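Local coordinates for protein probable transcriptional regulator (Pseudomonas aeruginosa, PDB 2NNN) that probably binds DNA and regulates transcription as a dimeric member of the MarR family, at residues N34-T39 / R79-R84; P38-A43 / K70-R75; V45-T50 / L94-S99. One frame throughout, in Å; residues are numbered along the deposited sequence.

Contact 1. Residues N34-T39 / R79-R84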
ATOM      1  N   ASN A  34      13.260 -14.940  -5.746  1.00 32.75           N
ATOM      2  CA  ASN A  34      12.840 -16.177  -5.063  1.00 33.28           C
ATOM      3  C   ASN A  34      11.334 -16.402  -5.101  1.00 33.17           C
ATOM      4  O   ASN A  34      10.821 -17.311  -4.458  1.00 32.85           O
ATOM      5  CB  ASN A  34      13.361 -16.222  -3.621  1.00 32.96           C
ATOM      6  CG  ASN A  34      12.928 -15.018  -2.805  1.00 34.41           C
ATOM      7  OD1 ASN A  34      11.842 -14.469  -3.014  1.00 35.14           O
ATOM      8  ND2 ASN A  34      13.782 -14.592  -1.867  1.00 34.97           N
ATOM      9  N   GLY A  35      10.630 -15.565  -5.853  1.00 33.55           N
ATOM     10  CA  GLY A  35       9.182 -15.694  -5.979  1.00 34.24           C
ATOM     11  C   GLY A  35       8.358 -15.350  -4.739  1.00 34.52           C
ATOM     12  O   GLY A  35       7.168 -15.620  -4.720  1.00 35.09           O
ATOM     13  N   LEU A  36       8.972 -14.767  -3.706  1.00 34.44           N
ATOM     14  CA  LEU A  36       8.235 -14.330  -2.504  1.00 34.48           C
ATOM     15  C   LEU A  36       7.645 -12.909  -2.637  1.00 34.33           C
ATOM     16  O   LEU A  36       8.228 -12.043  -3.308  1.00 34.47           O
ATOM     17  CB  LEU A  36       9.125 -14.416  -1.241  1.00 34.49           C
ATOM     18  CG  LEU A  36       9.613 -15.788  -0.731  1.00 34.87           C
ATOM     19  CD1 LEU A  36      10.559 -15.642   0.443  1.00 33.62           C
ATOM     20  CD2 LEU A  36       8.468 -16.713  -0.349  1.00 36.15           C
ATOM     21  N   THR A  37       6.497 -12.675  -1.991  1.00 33.73           N
ATOM     22  CA  THR A  37       5.925 -11.329  -1.879  1.00 33.47           C
ATOM     23  C   THR A  37       6.688 -10.464  -0.846  1.00 33.37           C
ATOM     24  O   THR A  37       7.421 -11.004  -0.004  1.00 33.44           O
ATOM     25  CB  THR A  37       4.432 -11.373  -1.513  1.00 33.49           C
ATOM     26  OG1 THR A  37       4.272 -11.942  -0.207  1.00 33.10           O
ATOM     27  CG2 THR A  37       3.657 -12.205  -2.516  1.00 34.05           C
ATOM     28  N   PRO A  38       6.556  -9.117  -0.927  1.00 33.43           N
ATOM     29  CA  PRO A  38       7.149  -8.261   0.121  1.00 33.18           C
ATOM     30  C   PRO A  38       6.893  -8.725   1.553  1.00 33.49           C
ATOM     31  O   PRO A  38       7.833  -8.730   2.357  1.00 33.63           O
ATOM     32  CB  PRO A  38       6.493  -6.894  -0.134  1.00 32.83           C
ATOM     33  CG  PRO A  38       6.310  -6.859  -1.617  1.00 32.73           C
ATOM     34  CD  PRO A  38       5.939  -8.300  -2.000  1.00 33.01           C
ATOM     35  N   THR A  39       5.645  -9.091   1.875  1.00 33.69           N
ATOM     36  CA  THR A  39       5.259  -9.418   3.259  1.00 33.67           C
ATOM     37  C   THR A  39       5.764 -10.794   3.633  1.00 34.30           C
ATOM     38  O   THR A  39       6.226 -11.005   4.760  1.00 34.90           O
ATOM     39  CB  THR A  39       3.734  -9.307   3.504  1.00 33.58           C
ATOM     40  OG1 THR A  39       3.020 -10.008   2.485  1.00 33.84           O
ATOM     41  CG2 THR A  39       3.294  -7.852   3.460  1.00 33.46           C
ATOM     42  N   ARG A  79       6.221 -23.840   1.257  1.00 50.26           N
ATOM     43  CA  ARG A  79       7.531 -23.815   0.607  1.00 49.61           C
ATOM     44  C   ARG A  79       8.642 -24.474   1.426  1.00 48.46           C
ATOM     45  O   ARG A  79       9.775 -24.571   0.960  1.00 48.35           O
ATOM     46  CB  ARG A  79       7.923 -22.376   0.253  1.00 49.95           C
ATOM     47  CG  ARG A  79       6.914 -21.684  -0.627  1.00 52.05           C
ATOM     48  CD  ARG A  79       7.193 -20.210  -0.713  1.00 56.36           C
ATOM     49  NE  ARG A  79       8.385 -19.949  -1.521  1.00 59.97           N
ATOM     50  CZ  ARG A  79       8.370 -19.481  -2.767  1.00 60.16           C
ATOM     51  NH1 ARG A  79       7.218 -19.203  -3.372  1.00 59.49           N
ATOM     52  NH2 ARG A  79       9.520 -19.281  -3.400  1.00 60.43           N
ATOM     53  N   GLY A  80       8.319 -24.930   2.632  1.00 47.54           N
ATOM     54  CA  GLY A  80       9.299 -25.573   3.516  1.00 46.49           C
ATOM     55  C   GLY A  80      10.199 -24.605   4.273  1.00 45.93           C
ATOM     56  O   GLY A  80      11.266 -24.988   4.750  1.00 45.72           O
ATOM     57  N   LEU A  81       9.767 -23.352   4.408  1.00 45.26           N
ATOM     58  CA  LEU A  81      10.656 -22.314   4.921  1.00 44.57           C
ATOM     59  C   LEU A  81      10.523 -22.035   6.413  1.00 44.84           C
ATOM     60  O   LEU A  81      11.339 -21.302   6.982  1.00 44.64           O
ATOM     61  CB  LEU A  81      10.519 -21.024   4.110  1.00 43.98           C
ATOM     62  CG  LEU A  81      10.728 -21.109   2.592  1.00 42.77           C
ATOM     63  CD1 LEU A  81      10.554 -19.724   2.005  1.00 41.73           C
ATOM     64  CD2 LEU A  81      12.083 -21.713   2.209  1.00 38.83           C
ATOM     65  N   ILE A  82       9.506 -22.613   7.050  1.00 45.06           N
ATOM     66  CA  ILE A  82       9.315 -22.434   8.492  1.00 45.53           C
ATOM     67  C   ILE A  82       9.178 -23.762   9.225  1.00 46.08           C
ATOM     68  O   ILE A  82       8.843 -24.796   8.619  1.00 45.94           O
ATOM     69  CB  ILE A  82       8.105 -21.486   8.847  1.00 45.74           C
ATOM     70  CG1 ILE A  82       6.781 -21.991   8.266  1.00 45.79           C
ATOM     71  CG2 ILE A  82       8.361 -20.052   8.399  1.00 44.95           C
ATOM     72  CD1 ILE A  82       5.874 -22.626   9.288  1.00 46.60           C
ATOM     73  N   GLN A  83       9.464 -23.723  10.527  1.00 46.41           N
ATOM     74  CA  GLN A  83       9.175 -24.830  11.432  1.00 46.58           C
ATOM     75  C   GLN A  83       8.370 -24.334  12.644  1.00 46.79           C
ATOM     76  O   GLN A  83       8.578 -23.221  13.158  1.00 46.18           O
ATOM     77  CB  GLN A  83      10.454 -25.591  11.840  1.00 46.77           C
ATOM     78  CG  GLN A  83      11.454 -24.814  12.707  1.00 47.39           C
ATOM     79  CD  GLN A  83      12.900 -25.358  12.687  1.00 47.50           C
ATOM     80  OE1 GLN A  83      13.774 -24.798  13.358  1.00 48.69           O
ATOM     81  NE2 GLN A  83      13.154 -26.433  11.916  1.00 47.47           N
ATOM     82  N   ARG A  84       7.425 -25.165  13.066  1.00 46.94           N
ATOM     83  CA  ARG A  84       6.631 -24.887  14.248  1.00 46.97           C
ATOM     84  C   ARG A  84       7.042 -25.822  15.384  1.00 46.92           C
ATOM     85  O   ARG A  84       7.528 -26.939  15.158  1.00 46.71           O
ATOM     86  CB  ARG A  84       5.140 -25.012  13.939  1.00 47.17           C
ATOM     87  CG  ARG A  84       4.605 -24.017  12.901  1.00 47.71           C
ATOM     88  CD  ARG A  84       3.133 -24.274  12.674  1.00 48.61           C
ATOM     89  NE  ARG A  84       2.468 -23.318  11.788  1.00 49.30           N
ATOM     90  CZ  ARG A  84       2.334 -23.483  10.474  1.00 50.70           C
ATOM     91  NH1 ARG A  84       2.855 -24.548   9.877  1.00 51.31           N
ATOM     92  NH2 ARG A  84       1.692 -22.574   9.750  1.00 52.13           N
TER
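Asn34 O lies 2.6 Å from Arg79 NH2, the shortest polar approach of this contact, while the adjacent carbonyl is a longer, secondary neighbour, Gly35 O standing 3.8 Å from Arg79 NH1. Both oxygens reach the guanidinium obliquely. The head of Arg79 thus sits beside the turn that leads into helix 38-50, carried there by a side chain that bends at its third torsion (chi3 72°). Leu36 supplies the apolar half of the contact. It slides past Arg79 in the opposite direction and lays CD2 over one face of the guanidinium, displaced toward its rim, with CD2 3.4 Å from Arg79 NE. The same methyl also faces Leu81, loosely, with Leu36 CD2 4.4 Å from Leu81 CD1. Within the turn, Leu36 N donates to Asn34 OD1, an Asx turn, although the position of OD1 is less certain. Thr37 follows at the N-cap of helix 38-50 and bonds through OG1 to Gln40 N. Across the contact, Gly80 ends helix 66-78 in a Schellman motif before strand 82-87 begins. The turn leading into helix 38-50 is therefore set against the residues that end helix 66-78. Such a setting is consistent with a mainly electrostatic attraction, with a dispersive share from the methyl: the Asn34 carbonyl, which points at Arg79 NH2, probably favours the positive charge, while Leu36 shields one side of it.

Contact 2. Residues P38-A43 / K70-R75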
ATOM      1  N   PRO A  38       6.556  -9.117  -0.927  1.00 33.43           N
ATOM      2  CA  PRO A  38       7.149  -8.261   0.121  1.00 33.18           C
ATOM      3  C   PRO A  38       6.893  -8.725   1.553  1.00 33.49           C
ATOM      4  O   PRO A  38       7.833  -8.730   2.357  1.00 33.63           O
ATOM      5  CB  PRO A  38       6.493  -6.894  -0.134  1.00 32.83           C
ATOM      6  CG  PRO A  38       6.310  -6.859  -1.617  1.00 32.73           C
ATOM      7  CD  PRO A  38       5.939  -8.300  -2.000  1.00 33.01           C
ATOM      8  N   THR A  39       5.645  -9.091   1.875  1.00 33.69           N
ATOM      9  CA  THR A  39       5.259  -9.418   3.259  1.00 33.67           C
ATOM     10  C   THR A  39       5.764 -10.794   3.633  1.00 34.30           C
ATOM     11  O   THR A  39       6.226 -11.005   4.760  1.00 34.90           O
ATOM     12  CB  THR A  39       3.734  -9.307   3.504  1.00 33.58           C
ATOM     13  OG1 THR A  39       3.020 -10.008   2.485  1.00 33.84           O
ATOM     14  CG2 THR A  39       3.294  -7.852   3.460  1.00 33.46           C
ATOM     15  N   GLN A  40       5.706 -11.726   2.681  1.00 34.29           N
ATOM     16  CA  GLN A  40       6.338 -13.027   2.859  1.00 34.56           C
ATOM     17  C   GLN A  40       7.810 -12.900   3.243  1.00 34.07           C
ATOM     18  O   GLN A  40       8.278 -13.617   4.120  1.00 34.86           O
ATOM     19  CB  GLN A  40       6.157 -13.911   1.621  1.00 34.42           C
ATOM     20  CG  GLN A  40       4.790 -14.585   1.582  1.00 34.36           C
ATOM     21  CD  GLN A  40       4.443 -15.171   0.226  1.00 35.78           C
ATOM     22  OE1 GLN A  40       5.316 -15.420  -0.609  1.00 35.04           O
ATOM     23  NE2 GLN A  40       3.154 -15.400   0.003  1.00 35.92           N
ATOM     24  N   TRP A  41       8.503 -11.954   2.616  1.00 33.28           N
ATOM     25  CA  TRP A  41       9.933 -11.683   2.853  1.00 32.77           C
ATOM     26  C   TRP A  41      10.144 -11.033   4.213  1.00 32.63           C
ATOM     27  O   TRP A  41      11.073 -11.398   4.940  1.00 33.54           O
ATOM     28  CB  TRP A  41      10.503 -10.785   1.735  1.00 31.56           C
ATOM     29  CG  TRP A  41      11.949 -10.351   1.954  1.00 32.02           C
ATOM     30  CD1 TRP A  41      12.392  -9.090   2.279  1.00 31.33           C
ATOM     31  CD2 TRP A  41      13.140 -11.171   1.837  1.00 31.66           C
ATOM     32  NE1 TRP A  41      13.769  -9.080   2.375  1.00 32.01           N
ATOM     33  CE2 TRP A  41      14.251 -10.341   2.116  1.00 30.96           C
ATOM     34  CE3 TRP A  41      13.369 -12.523   1.531  1.00 31.38           C
ATOM     35  CZ2 TRP A  41      15.567 -10.826   2.116  1.00 31.32           C
ATOM     36  CZ3 TRP A  41      14.685 -12.998   1.523  1.00 30.66           C
ATOM     37  CH2 TRP A  41      15.761 -12.151   1.812  1.00 30.06           C
ATOM     38  N   ALA A  42       9.283 -10.068   4.545  1.00 32.49           N
ATOM     39  CA  ALA A  42       9.317  -9.355   5.828  1.00 32.53           C
ATOM     40  C   ALA A  42       9.198 -10.317   7.011  1.00 32.70           C
ATOM     41  O   ALA A  42       9.968 -10.217   7.969  1.00 32.84           O
ATOM     42  CB  ALA A  42       8.201  -8.308   5.893  1.00 32.04           C
ATOM     43  N   ALA A  43       8.222 -11.222   6.943  1.00 32.87           N
ATOM     44  CA  ALA A  43       8.049 -12.264   7.964  1.00 33.66           C
ATOM     45  C   ALA A  43       9.255 -13.179   8.026  1.00 34.22           C
ATOM     46  O   ALA A  43       9.669 -13.549   9.101  1.00 34.91           O
ATOM     47  CB  ALA A  43       6.804 -13.074   7.707  1.00 33.42           C
ATOM     48  N   LYS A  70      -1.218 -15.235   9.575  1.00 41.66           N
ATOM     49  CA  LYS A  70      -1.613 -16.637   9.494  1.00 42.49           C
ATOM     50  C   LYS A  70      -1.296 -17.208   8.110  1.00 42.78           C
ATOM     51  O   LYS A  70      -0.698 -18.273   7.993  1.00 42.77           O
ATOM     52  CB  LYS A  70      -3.105 -16.781   9.776  1.00 42.57           C
ATOM     53  CG  LYS A  70      -3.555 -18.220   9.986  1.00 45.06           C
ATOM     54  CD  LYS A  70      -5.059 -18.307  10.233  1.00 47.22           C
ATOM     55  CE  LYS A  70      -5.562 -19.737  10.076  1.00 49.63           C
ATOM     56  NZ  LYS A  70      -5.341 -20.548  11.313  1.00 51.44           N
ATOM     57  N   GLY A  71      -1.682 -16.475   7.069  1.00 43.09           N
ATOM     58  CA  GLY A  71      -1.606 -16.970   5.707  1.00 43.25           C
ATOM     59  C   GLY A  71      -0.239 -16.766   5.076  1.00 43.53           C
ATOM     60  O   GLY A  71       0.166 -17.540   4.203  1.00 43.99           O
ATOM     61  N   VAL A  72       0.467 -15.721   5.494  1.00 43.21           N
ATOM     62  CA  VAL A  72       1.850 -15.558   5.089  1.00 43.05           C
ATOM     63  C   VAL A  72       2.672 -16.741   5.617  1.00 43.67           C
ATOM     64  O   VAL A  72       3.432 -17.357   4.859  1.00 43.75           O
ATOM     65  CB  VAL A  72       2.438 -14.203   5.567  1.00 42.94           C
ATOM     66  CG1 VAL A  72       3.963 -14.270   5.669  1.00 41.47           C
ATOM     67  CG2 VAL A  72       1.994 -13.085   4.654  1.00 41.45           C
ATOM     68  N   VAL A  73       2.509 -17.064   6.904  1.00 44.10           N
ATOM     69  CA  VAL A  73       3.256 -18.167   7.520  1.00 44.55           C
ATOM     70  C   VAL A  73       2.887 -19.515   6.885  1.00 45.21           C
ATOM     71  O   VAL A  73       3.752 -20.364   6.681  1.00 44.85           O
ATOM     72  CB  VAL A  73       3.093 -18.204   9.061  1.00 44.42           C
ATOM     73  CG1 VAL A  73       3.635 -19.511   9.643  1.00 43.95           C
ATOM     74  CG2 VAL A  73       3.806 -17.031   9.702  1.00 43.80           C
ATOM     75  N   GLU A  74       1.614 -19.692   6.550  1.00 46.22           N
ATOM     76  CA  GLU A  74       1.174 -20.912   5.871  1.00 47.92           C
ATOM     77  C   GLU A  74       1.760 -21.058   4.464  1.00 48.04           C
ATOM     78  O   GLU A  74       2.199 -22.143   4.093  1.00 48.34           O
ATOM     79  CB  GLU A  74      -0.353 -21.031   5.870  1.00 47.59           C
ATOM     80  CG  GLU A  74      -0.907 -21.480   7.223  1.00 49.23           C
ATOM     81  CD  GLU A  74      -2.415 -21.275   7.377  1.00 50.22           C
ATOM     82  OE1 GLU A  74      -3.085 -20.908   6.379  1.00 52.97           O
ATOM     83  OE2 GLU A  74      -2.936 -21.487   8.505  1.00 53.89           O
ATOM     84  N   ARG A  75       1.794 -19.965   3.700  1.00 48.70           N
ATOM     85  CA  ARG A  75       2.437 -19.960   2.384  1.00 49.61           C
ATOM     86  C   ARG A  75       3.953 -20.140   2.472  1.00 49.12           C
ATOM     87  O   ARG A  75       4.555 -20.781   1.622  1.00 49.53           O
ATOM     88  CB  ARG A  75       2.080 -18.699   1.601  1.00 49.42           C
ATOM     89  CG  ARG A  75       0.619 -18.669   1.146  1.00 51.45           C
ATOM     90  CD  ARG A  75       0.231 -17.333   0.524  1.00 52.18           C
ATOM     91  NE  ARG A  75       0.382 -16.217   1.466  1.00 58.23           N
ATOM     92  CZ  ARG A  75       0.313 -14.930   1.129  1.00 59.87           C
ATOM     93  NH1 ARG A  75       0.103 -14.572  -0.137  1.00 61.97           N
ATOM     94  NH2 ARG A  75       0.469 -13.997   2.054  1.00 60.55           N
TER
HETATM   95  O   HOH W   1       1.465 -11.971   0.678  1.00 41.98           O
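Val72 provides the apolar side of this helix-to-helix contact. Its CG1 lies 3.7 Å from Ala43 CB and also packs on Gln40 CA, so the valine fits against one turn of helix 38-50. With CG1 anti to the backbone N (chi1 156°), the other methyl is left to meet the threonine, Val72 CG2 being 3.9 Å from Thr39 OG1.

A face contact between polar groups comes next. Gln40 extends beyond CG and places its amide nitrogen over the centre of one face of the Arg75 guanidinium, with NE2 3.1 Å from Arg75 CZ. The amide stands upright on the guanidinium, the two planes being 88° apart. NE2 and the guanidinium nitrogens are all donors, so this close approach is no hydrogen bond.

Hydrogen bonds hold the arginine in position. Arg75 NE donates to Gly71 O (3.0 Å), which lies close to the guanidinium plane; the same oxygen accepts from Arg75 N at the opposite face of its carbonyl, so two donors of one residue grip it. A water bridges the helices: it accepts from Arg75 NH2 at 2.6 Å and bonds to Thr39 OG1 at 3.1 Å.

The axes of the two segments pass 9.6 Å apart at 82°. Helix 38-50 thus packs across helix 66-78 in the three-helix core of a winged helix-turn-helix domain; by family likeness, helix 66-78 is probably the DNA-recognition helix of the motif formed with helix 55-61.

Contact 3. Residues V45-T50 / L94-S99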
ATOM      1  N   VAL A  45      12.454 -12.425   7.088  1.00 35.14           N
ATOM      2  CA  VAL A  45      13.482 -11.589   7.693  1.00 34.93           C
ATOM      3  C   VAL A  45      13.280 -11.496   9.210  1.00 35.78           C
ATOM      4  O   VAL A  45      14.205 -11.781   9.960  1.00 35.83           O
ATOM      5  CB  VAL A  45      13.554 -10.190   7.017  1.00 34.66           C
ATOM      6  CG1 VAL A  45      14.533  -9.271   7.733  1.00 32.16           C
ATOM      7  CG2 VAL A  45      13.949 -10.342   5.546  1.00 33.49           C
ATOM      8  N   ARG A  46      12.069 -11.145   9.646  1.00 36.59           N
ATOM      9  CA  ARG A  46      11.785 -10.976  11.069  1.00 37.79           C
ATOM     10  C   ARG A  46      12.005 -12.246  11.904  1.00 38.81           C
ATOM     11  O   ARG A  46      12.607 -12.173  12.974  1.00 39.03           O
ATOM     12  CB  ARG A  46      10.378 -10.412  11.296  1.00 37.76           C
ATOM     13  CG  ARG A  46      10.105  -9.962  12.732  1.00 37.07           C
ATOM     14  CD  ARG A  46      10.933  -8.744  13.097  1.00 38.19           C
ATOM     15  NE  ARG A  46      10.292  -7.503  12.663  1.00 40.76           N
ATOM     16  CZ  ARG A  46      10.891  -6.315  12.616  1.00 41.07           C
ATOM     17  NH1 ARG A  46      12.168  -6.179  12.945  1.00 40.89           N
ATOM     18  NH2 ARG A  46      10.212  -5.254  12.219  1.00 41.63           N
ATOM     19  N   LEU A  47      11.531 -13.396  11.416  1.00 39.81           N
ATOM     20  CA  LEU A  47      11.818 -14.689  12.048  1.00 41.01           C
ATOM     21  C   LEU A  47      13.313 -15.009  12.149  1.00 42.23           C
ATOM     22  O   LEU A  47      13.720 -15.806  13.001  1.00 42.95           O
ATOM     23  CB  LEU A  47      11.130 -15.823  11.299  1.00 40.65           C
ATOM     24  CG  LEU A  47       9.640 -16.074  11.502  1.00 41.66           C
ATOM     25  CD1 LEU A  47       9.191 -17.156  10.546  1.00 42.79           C
ATOM     26  CD2 LEU A  47       9.292 -16.444  12.947  1.00 40.11           C
ATOM     27  N   GLY A  48      14.121 -14.419  11.266  1.00 43.09           N
ATOM     28  CA  GLY A  48      15.565 -14.550  11.339  1.00 44.14           C
ATOM     29  C   GLY A  48      16.153 -13.715  12.451  1.00 45.24           C
ATOM     30  O   GLY A  48      17.111 -14.126  13.084  1.00 45.37           O
ATOM     31  N   GLU A  49      15.581 -12.535  12.685  1.00 46.40           N
ATOM     32  CA  GLU A  49      15.984 -11.675  13.806  1.00 47.78           C
ATOM     33  C   GLU A  49      15.624 -12.282  15.162  1.00 47.74           C
ATOM     34  O   GLU A  49      16.436 -12.297  16.084  1.00 48.18           O
ATOM     35  CB  GLU A  49      15.323 -10.297  13.706  1.00 47.39           C
ATOM     36  CG  GLU A  49      15.769  -9.471  12.517  1.00 49.29           C
ATOM     37  CD  GLU A  49      15.079  -8.106  12.453  1.00 49.32           C
ATOM     38  OE1 GLU A  49      14.874  -7.518  13.537  1.00 51.19           O
ATOM     39  OE2 GLU A  49      14.766  -7.623  11.326  1.00 50.19           O
ATOM     40  N   THR A  50      14.403 -12.788  15.263  1.00 48.05           N
ATOM     41  CA  THR A  50      13.791 -13.120  16.545  1.00 48.37           C
ATOM     42  C   THR A  50      14.108 -14.518  17.049  1.00 48.52           C
ATOM     43  O   THR A  50      14.228 -14.736  18.254  1.00 49.36           O
ATOM     44  CB  THR A  50      12.256 -13.011  16.457  1.00 48.29           C
ATOM     45  OG1 THR A  50      11.799 -13.803  15.359  1.00 47.97           O
ATOM     46  CG2 THR A  50      11.823 -11.567  16.256  1.00 48.04           C
ATOM     47  N   LEU A  94       2.050 -22.379  20.144  1.00 50.26           N
ATOM     48  CA  LEU A  94       3.049 -22.686  19.123  1.00 49.25           C
ATOM     49  C   LEU A  94       4.025 -21.539  18.920  1.00 48.49           C
ATOM     50  O   LEU A  94       3.674 -20.368  19.069  1.00 48.33           O
ATOM     51  CB  LEU A  94       2.372 -23.013  17.788  1.00 49.33           C
ATOM     52  CG  LEU A  94       2.167 -24.470  17.373  1.00 49.29           C
ATOM     53  CD1 LEU A  94       2.062 -25.371  18.581  1.00 50.25           C
ATOM     54  CD2 LEU A  94       0.923 -24.577  16.508  1.00 48.97           C
ATOM     55  N   LEU A  95       5.250 -21.905  18.568  1.00 47.59           N
ATOM     56  CA  LEU A  95       6.293 -20.968  18.198  1.00 46.61           C
ATOM     57  C   LEU A  95       6.641 -21.226  16.751  1.00 46.05           C
ATOM     58  O   LEU A  95       6.734 -22.371  16.333  1.00 45.81           O
ATOM     59  CB  LEU A  95       7.535 -21.179  19.072  1.00 46.67           C
ATOM     60  CG  LEU A  95       7.759 -20.330  20.333  1.00 46.93           C
ATOM     61  CD1 LEU A  95       6.471 -19.953  21.050  1.00 45.36           C
ATOM     62  CD2 LEU A  95       8.735 -21.023  21.282  1.00 45.93           C
ATOM     63  N   VAL A  96       6.817 -20.153  15.987  1.00 45.59           N
ATOM     64  CA  VAL A  96       7.225 -20.254  14.588  1.00 44.93           C
ATOM     65  C   VAL A  96       8.710 -19.894  14.486  1.00 44.63           C
ATOM     66  O   VAL A  96       9.205 -19.008  15.191  1.00 44.24           O
ATOM     67  CB  VAL A  96       6.356 -19.360  13.654  1.00 45.07           C
ATOM     68  CG1 VAL A  96       6.680 -19.620  12.196  1.00 45.12           C
ATOM     69  CG2 VAL A  96       4.889 -19.624  13.878  1.00 44.98           C
ATOM     70  N   SER A  97       9.417 -20.601  13.616  1.00 44.36           N
ATOM     71  CA  SER A  97      10.858 -20.465  13.502  1.00 44.47           C
ATOM     72  C   SER A  97      11.253 -20.656  12.059  1.00 43.99           C
ATOM     73  O   SER A  97      10.513 -21.256  11.286  1.00 43.74           O
ATOM     74  CB  SER A  97      11.534 -21.543  14.346  1.00 44.59           C
ATOM     75  OG  SER A  97      12.808 -21.116  14.767  1.00 46.29           O
ATOM     76  N   LEU A  98      12.424 -20.157  11.695  1.00 43.91           N
ATOM     77  CA  LEU A  98      12.986 -20.441  10.376  1.00 44.27           C
ATOM     78  C   LEU A  98      13.484 -21.879  10.283  1.00 44.45           C
ATOM     79  O   LEU A  98      14.210 -22.353  11.164  1.00 44.80           O
ATOM     80  CB  LEU A  98      14.132 -19.471  10.062  1.00 44.17           C
ATOM     81  CG  LEU A  98      13.986 -18.393   8.976  1.00 44.32           C
ATOM     82  CD1 LEU A  98      12.650 -17.688   8.984  1.00 43.40           C
ATOM     83  CD2 LEU A  98      15.121 -17.401   9.069  1.00 44.15           C
ATOM     84  N   SER A  99      13.068 -22.573   9.229  1.00 44.70           N
ATOM     85  CA  SER A  99      13.727 -23.795   8.757  1.00 44.81           C
ATOM     86  C   SER A  99      15.180 -23.552   8.382  1.00 44.90           C
ATOM     87  O   SER A  99      15.571 -22.404   8.160  1.00 44.98           O
ATOM     88  CB  SER A  99      13.040 -24.275   7.492  1.00 44.64           C
ATOM     89  OG  SER A  99      11.997 -25.147   7.837  1.00 47.29           O
TER
HETATM   90  O   HOH W   2      14.000 -18.260  13.389  1.00 37.41           O
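Val96 and Leu47 open the contact between helix 45-50 and strand 94-98, which belongs to the beta wing of a winged helix-turn-helix domain. The helix and strand segments run at 100° to each other, their axes 7.5 Å apart at closest approach. Val96 offers CG1 to Leu47 CD1 at 3.9 Å, the two side chains meeting at a slant. Its carbonyl joins in as well: Leu47 CD2 rests 3.4 Å from Val96 O, so one leucine spans side chain and backbone of the strand. On the backbone Val96 also pairs with Cys53, while Ile82 of the neighbouring wing strand packs on both Val96 and Leu47.

Ser97 turns its CB away from the helix. The backbones nevertheless come nearest here, Ser97 CA lying 6.0 Å from Leu47 CA.

Leu98 brings its end back to the helix. Its CD1 is modelled 3.3 Å from Leu47 CB, tight enough to be doubtful in detail, and its first torsion (chi1 -111°) is far from a staggered value. On the other branch, Leu98 CD2 packs 3.7 Å from Gly48 CA, against a residue with no side chain to intervene. Leu106 and Arg103 of helix 100-121 also touch Leu98. The backbone is bridged by a water that accepts from Leu98 N at 3.0 Å and donates to Leu47 O over 2.5 Å, a length so short that it is doubtful.

Ser99 then occupies the N-cap position of helix 100-121, but its OG makes no capping bond and lies within weak hydrogen-bonding reach of both Gly80 O and Ile82 O, which its one proton can at most share.

From the N terminus, the chain leaves helix 13-31 and enters the turn at 34-37 and helix 38-50, from which the three contacts start. Contact 2 closes the shortest loop, returning through helix 55-61 to helix 66-78. Contact 1 starts from an overlapping stretch, sharing Pro38 and Thr39, but closes only where helix 66-78 gives way to strand 82-87. Contact 3 leaves the far end of helix 38-50 and closes after the hairpin, at strand 93-98, so its loop crosses the other two. Strand pairing, as between Gln83 and Ser97, joins contacts 1 and 3, and Val73 packs on Val96 between contacts 2 and 3. Together they tie helix 38-50 and its leading turn to the probable recognition helix, the approach to the first wing strand and the second strand.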